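Local coordinates for cytoplasmic export protein 1 (Saccharomyces cerevisiae, PDB 3VWA), which binds tRNA and works in its nuclear export, possibly collecting tRNA from export receptors at the nuclear pore and delivering it to the translation machinery, at residues D471-G483 against D510-L522. Sequence-based numbering, arbitrary orientation.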
# COMPACT_ATOMS: atom_id res chain seq x y z
N ASP A 471 -29.19 -33.13 -16.14
CA ASP A 471 -29.35 -31.80 -16.73
C ASP A 471 -29.68 -31.98 -18.22
O ASP A 471 -29.11 -32.90 -18.85
CB ASP A 471 -28.08 -30.93 -16.51
CG ASP A 471 -28.24 -29.48 -16.95
OD1 ASP A 471 -28.49 -28.59 -16.09
OD2 ASP A 471 -28.09 -29.19 -18.16
N PRO A 472 -30.59 -31.14 -18.78
CA PRO A 472 -30.85 -31.14 -20.24
C PRO A 472 -29.60 -30.82 -21.08
O PRO A 472 -29.44 -31.35 -22.17
CB PRO A 472 -31.88 -30.02 -20.45
CG PRO A 472 -31.97 -29.26 -19.15
CD PRO A 472 -31.49 -30.22 -18.06
N GLN A 473 -28.71 -29.98 -20.57
CA GLN A 473 -27.50 -29.70 -21.31
C GLN A 473 -26.36 -30.64 -20.95
O GLN A 473 -26.32 -31.14 -19.83
CB GLN A 473 -27.12 -28.25 -21.11
CG GLN A 473 -28.31 -27.35 -21.38
CD GLN A 473 -28.68 -27.33 -22.83
OE1 GLN A 473 -27.81 -27.21 -23.68
NE2 GLN A 473 -29.99 -27.45 -23.13
N VAL A 474 -25.46 -30.88 -21.91
CA VAL A 474 -24.35 -31.81 -21.75
C VAL A 474 -23.28 -31.30 -20.78
O VAL A 474 -22.66 -32.08 -20.06
CB VAL A 474 -23.74 -32.21 -23.12
CG1 VAL A 474 -22.39 -32.94 -23.01
CG2 VAL A 474 -24.70 -33.10 -23.88
N LYS A 475 -23.07 -29.99 -20.73
CA LYS A 475 -21.93 -29.48 -19.98
C LYS A 475 -21.98 -29.81 -18.46
O LYS A 475 -20.95 -30.19 -17.91
CB LYS A 475 -21.69 -27.99 -20.23
CG LYS A 475 -20.30 -27.52 -19.80
CD LYS A 475 -20.01 -26.06 -20.22
CE LYS A 475 -18.56 -25.68 -19.96
NZ LYS A 475 -18.17 -24.33 -20.49
N PRO A 476 -23.14 -29.65 -17.80
CA PRO A 476 -23.26 -29.94 -16.35
C PRO A 476 -23.19 -31.43 -16.02
O PRO A 476 -22.76 -31.80 -14.92
CB PRO A 476 -24.61 -29.34 -15.98
CG PRO A 476 -24.86 -28.27 -17.08
CD PRO A 476 -24.34 -28.95 -18.31
N ARG A 477 -23.56 -32.28 -16.98
CA ARG A 477 -23.40 -33.72 -16.84
C ARG A 477 -21.93 -34.06 -16.82
O ARG A 477 -21.44 -34.76 -15.91
CB ARG A 477 -24.18 -34.45 -17.95
CG ARG A 477 -25.57 -33.83 -18.17
CD ARG A 477 -26.62 -34.86 -18.53
NE ARG A 477 -26.37 -35.44 -19.82
CZ ARG A 477 -26.84 -34.96 -20.97
NH1 ARG A 477 -27.62 -33.89 -20.98
NH2 ARG A 477 -26.52 -35.54 -22.12
N LEU A 478 -21.19 -33.52 -17.79
CA LEU A 478 -19.73 -33.68 -17.82
C LEU A 478 -19.06 -33.14 -16.56
O LEU A 478 -18.01 -33.61 -16.17
CB LEU A 478 -19.19 -32.92 -19.03
CG LEU A 478 -19.59 -33.47 -20.41
CD1 LEU A 478 -19.15 -32.50 -21.47
CD2 LEU A 478 -19.04 -34.86 -20.70
N ALA A 479 -19.62 -32.10 -15.96
CA ALA A 479 -19.06 -31.53 -14.76
C ALA A 479 -19.36 -32.47 -13.57
O ALA A 479 -18.62 -32.51 -12.62
CB ALA A 479 -19.64 -30.14 -14.48
N ALA A 480 -20.48 -33.16 -13.59
CA ALA A 480 -20.74 -34.14 -12.53
C ALA A 480 -19.71 -35.27 -12.58
O ALA A 480 -19.08 -35.61 -11.57
CB ALA A 480 -22.15 -34.71 -12.65
N LEU A 481 -19.49 -35.81 -13.77
CA LEU A 481 -18.57 -36.93 -13.91
C LEU A 481 -17.21 -36.51 -13.44
O LEU A 481 -16.46 -37.32 -12.89
CB LEU A 481 -18.50 -37.38 -15.35
CG LEU A 481 -19.80 -37.94 -15.90
CD1 LEU A 481 -19.61 -38.27 -17.38
CD2 LEU A 481 -20.15 -39.18 -15.10
N TYR A 482 -16.88 -35.24 -13.69
CA TYR A 482 -15.56 -34.73 -13.27
C TYR A 482 -15.42 -34.72 -11.74
O TYR A 482 -14.44 -35.19 -11.16
CB TYR A 482 -15.36 -33.31 -13.81
CG TYR A 482 -14.07 -32.65 -13.34
CD1 TYR A 482 -12.82 -33.08 -13.84
CD2 TYR A 482 -14.08 -31.59 -12.40
CE1 TYR A 482 -11.64 -32.49 -13.43
CE2 TYR A 482 -12.89 -30.99 -11.97
CZ TYR A 482 -11.67 -31.45 -12.49
OH TYR A 482 -10.47 -30.89 -12.12
N GLY A 483 -16.41 -34.12 -11.09
CA GLY A 483 -16.39 -34.04 -9.65
C GLY A 483 -16.47 -35.41 -9.02
O GLY A 483 -15.96 -35.60 -7.92
N ASP A 510 -26.50 -42.39 -21.17
CA ASP A 510 -26.79 -41.03 -21.56
C ASP A 510 -26.88 -40.95 -23.09
O ASP A 510 -26.19 -41.70 -23.77
CB ASP A 510 -25.64 -40.17 -21.09
CG ASP A 510 -25.98 -38.69 -21.04
OD1 ASP A 510 -25.67 -37.99 -22.04
OD2 ASP A 510 -26.49 -38.22 -19.99
N LYS A 511 -27.69 -40.03 -23.60
CA LYS A 511 -27.80 -39.80 -25.07
C LYS A 511 -26.54 -39.23 -25.67
O LYS A 511 -26.32 -39.33 -26.87
CB LYS A 511 -28.94 -38.84 -25.39
CG LYS A 511 -30.30 -39.29 -24.85
CD LYS A 511 -31.20 -38.11 -24.51
CE LYS A 511 -32.16 -38.45 -23.37
NZ LYS A 511 -32.98 -37.27 -22.97
N SER A 512 -25.69 -38.60 -24.85
CA SER A 512 -24.51 -37.94 -25.38
C SER A 512 -23.36 -38.94 -25.46
O SER A 512 -22.99 -39.55 -24.46
CB SER A 512 -24.16 -36.75 -24.49
OG SER A 512 -22.81 -36.36 -24.68
N PRO A 513 -22.77 -39.13 -26.66
CA PRO A 513 -21.70 -40.17 -26.68
C PRO A 513 -20.54 -39.82 -25.74
O PRO A 513 -19.90 -40.72 -25.15
CB PRO A 513 -21.22 -40.20 -28.14
CG PRO A 513 -21.88 -39.05 -28.84
CD PRO A 513 -22.90 -38.40 -27.94
N ILE A 514 -20.27 -38.53 -25.57
CA ILE A 514 -19.11 -38.14 -24.78
C ILE A 514 -19.35 -38.44 -23.27
O ILE A 514 -18.43 -38.82 -22.56
CB ILE A 514 -18.51 -36.74 -25.12
CG1 ILE A 514 -18.50 -35.81 -23.91
CG2 ILE A 514 -19.07 -36.09 -26.40
CD1 ILE A 514 -17.20 -35.03 -23.84
N VAL A 515 -20.61 -38.32 -22.82
CA VAL A 515 -20.93 -38.66 -21.43
C VAL A 515 -20.84 -40.14 -21.23
O VAL A 515 -20.29 -40.59 -20.21
CB VAL A 515 -22.33 -38.18 -21.01
CG1 VAL A 515 -22.71 -38.73 -19.64
CG2 VAL A 515 -22.41 -36.66 -21.04
N ARG A 516 -21.44 -40.90 -22.14
CA ARG A 516 -21.39 -42.36 -22.02
C ARG A 516 -19.97 -42.79 -21.94
O ARG A 516 -19.64 -43.65 -21.14
CB ARG A 516 -22.05 -43.08 -23.22
CG ARG A 516 -23.56 -42.92 -23.29
CD ARG A 516 -24.16 -43.69 -24.47
NE ARG A 516 -24.37 -42.84 -25.66
CZ ARG A 516 -23.71 -43.02 -26.79
NH1 ARG A 516 -22.84 -43.99 -26.85
NH2 ARG A 516 -23.91 -42.25 -27.85
N GLY A 517 -19.10 -42.21 -22.78
CA GLY A 517 -17.67 -42.64 -22.83
C GLY A 517 -16.97 -42.31 -21.50
O GLY A 517 -16.26 -43.15 -20.91
N ARG A 518 -17.16 -41.09 -21.01
CA ARG A 518 -16.53 -40.74 -19.70
C ARG A 518 -17.15 -41.49 -18.55
O ARG A 518 -16.45 -41.85 -17.64
CB ARG A 518 -16.52 -39.24 -19.42
CG ARG A 518 -15.93 -38.46 -20.60
CD ARG A 518 -15.88 -36.98 -20.33
NE ARG A 518 -15.09 -36.32 -21.36
CZ ARG A 518 -14.65 -35.08 -21.26
NH1 ARG A 518 -14.94 -34.38 -20.17
NH2 ARG A 518 -13.94 -34.54 -22.23
N ALA A 519 -18.45 -41.78 -18.61
CA ALA A 519 -19.10 -42.40 -17.46
C ALA A 519 -18.58 -43.81 -17.32
O ALA A 519 -18.48 -44.34 -16.22
CB ALA A 519 -20.60 -42.43 -17.63
N LYS A 520 -18.34 -44.47 -18.47
CA LYS A 520 -17.86 -45.85 -18.44
C LYS A 520 -16.48 -45.94 -17.75
O LYS A 520 -16.23 -46.84 -16.95
CB LYS A 520 -17.81 -46.47 -19.85
CG LYS A 520 -17.32 -47.91 -19.83
CD LYS A 520 -17.72 -48.69 -21.09
CE LYS A 520 -16.50 -48.96 -21.95
NZ LYS A 520 -15.60 -49.96 -21.30
N ILE A 521 -15.62 -44.97 -18.02
CA ILE A 521 -14.27 -45.01 -17.51
C ILE A 521 -14.32 -44.73 -16.01
O ILE A 521 -13.65 -45.34 -15.24
CB ILE A 521 -13.37 -44.02 -18.29
CG1 ILE A 521 -13.22 -44.44 -19.77
CG2 ILE A 521 -12.00 -43.96 -17.64
CD1 ILE A 521 -12.55 -43.37 -20.67
N LEU A 522 -15.18 -43.81 -15.61
CA LEU A 522 -15.37 -43.46 -14.23
C LEU A 522 -15.93 -44.61 -13.43
O LEU A 522 -15.41 -44.98 -12.37
CB LEU A 522 -16.39 -42.33 -14.24
CG LEU A 522 -16.43 -41.24 -13.17
CD1 LEU A 522 -17.86 -41.03 -12.70
CD2 LEU A 522 -15.39 -41.30 -12.05
O HOH W 1 -16.29 -34.96 -17.65
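Arg477 reaches across to Asp510 in a two-pronged salt bridge. Its NH2 meets the syn lone pair of Asp510 OD1 at 2.6 Å, while NE makes a weak, bent bond to Asp510 OD2. Guanidinium and carboxylate are twisted 36° apart. The chain of Arg477 bends at chi2 and chi3, which lets NH1 turn back to Asp471 O (2.8 Å). Asp510 OD1 also takes Ser512 N on its anti side, tilted out of the carboxylate plane, closing an Asx turn from Asp510 to Ser512, the N-cap of helix 513-522.

Further along the helices the packing is aliphatic and interlocked. Leu481 is a knob among Val515, Arg518, Ala519 and Leu522; its CD1 rests on Arg518 CB and its CD2 lies 3.8 Å from Leu522 CD1. Val515 answers as a knob among Val474, Arg477, Leu478 and Leu481. Leu478 crosses Ile514 nearly at right angles.

On that flank a water bridges Leu478 O and Arg518 NH1.

The helices run nearly parallel, 7° apart at 10.1 Å, in the C-terminal helical solenoid, where 510-522 belongs to the second HEAT repeat. Buried Arg477, gripped by the Asp510 carboxylate and Asp471 O, thus joins the two pre-helix turns, while interdigitated aliphatic groups fill the seam beyond.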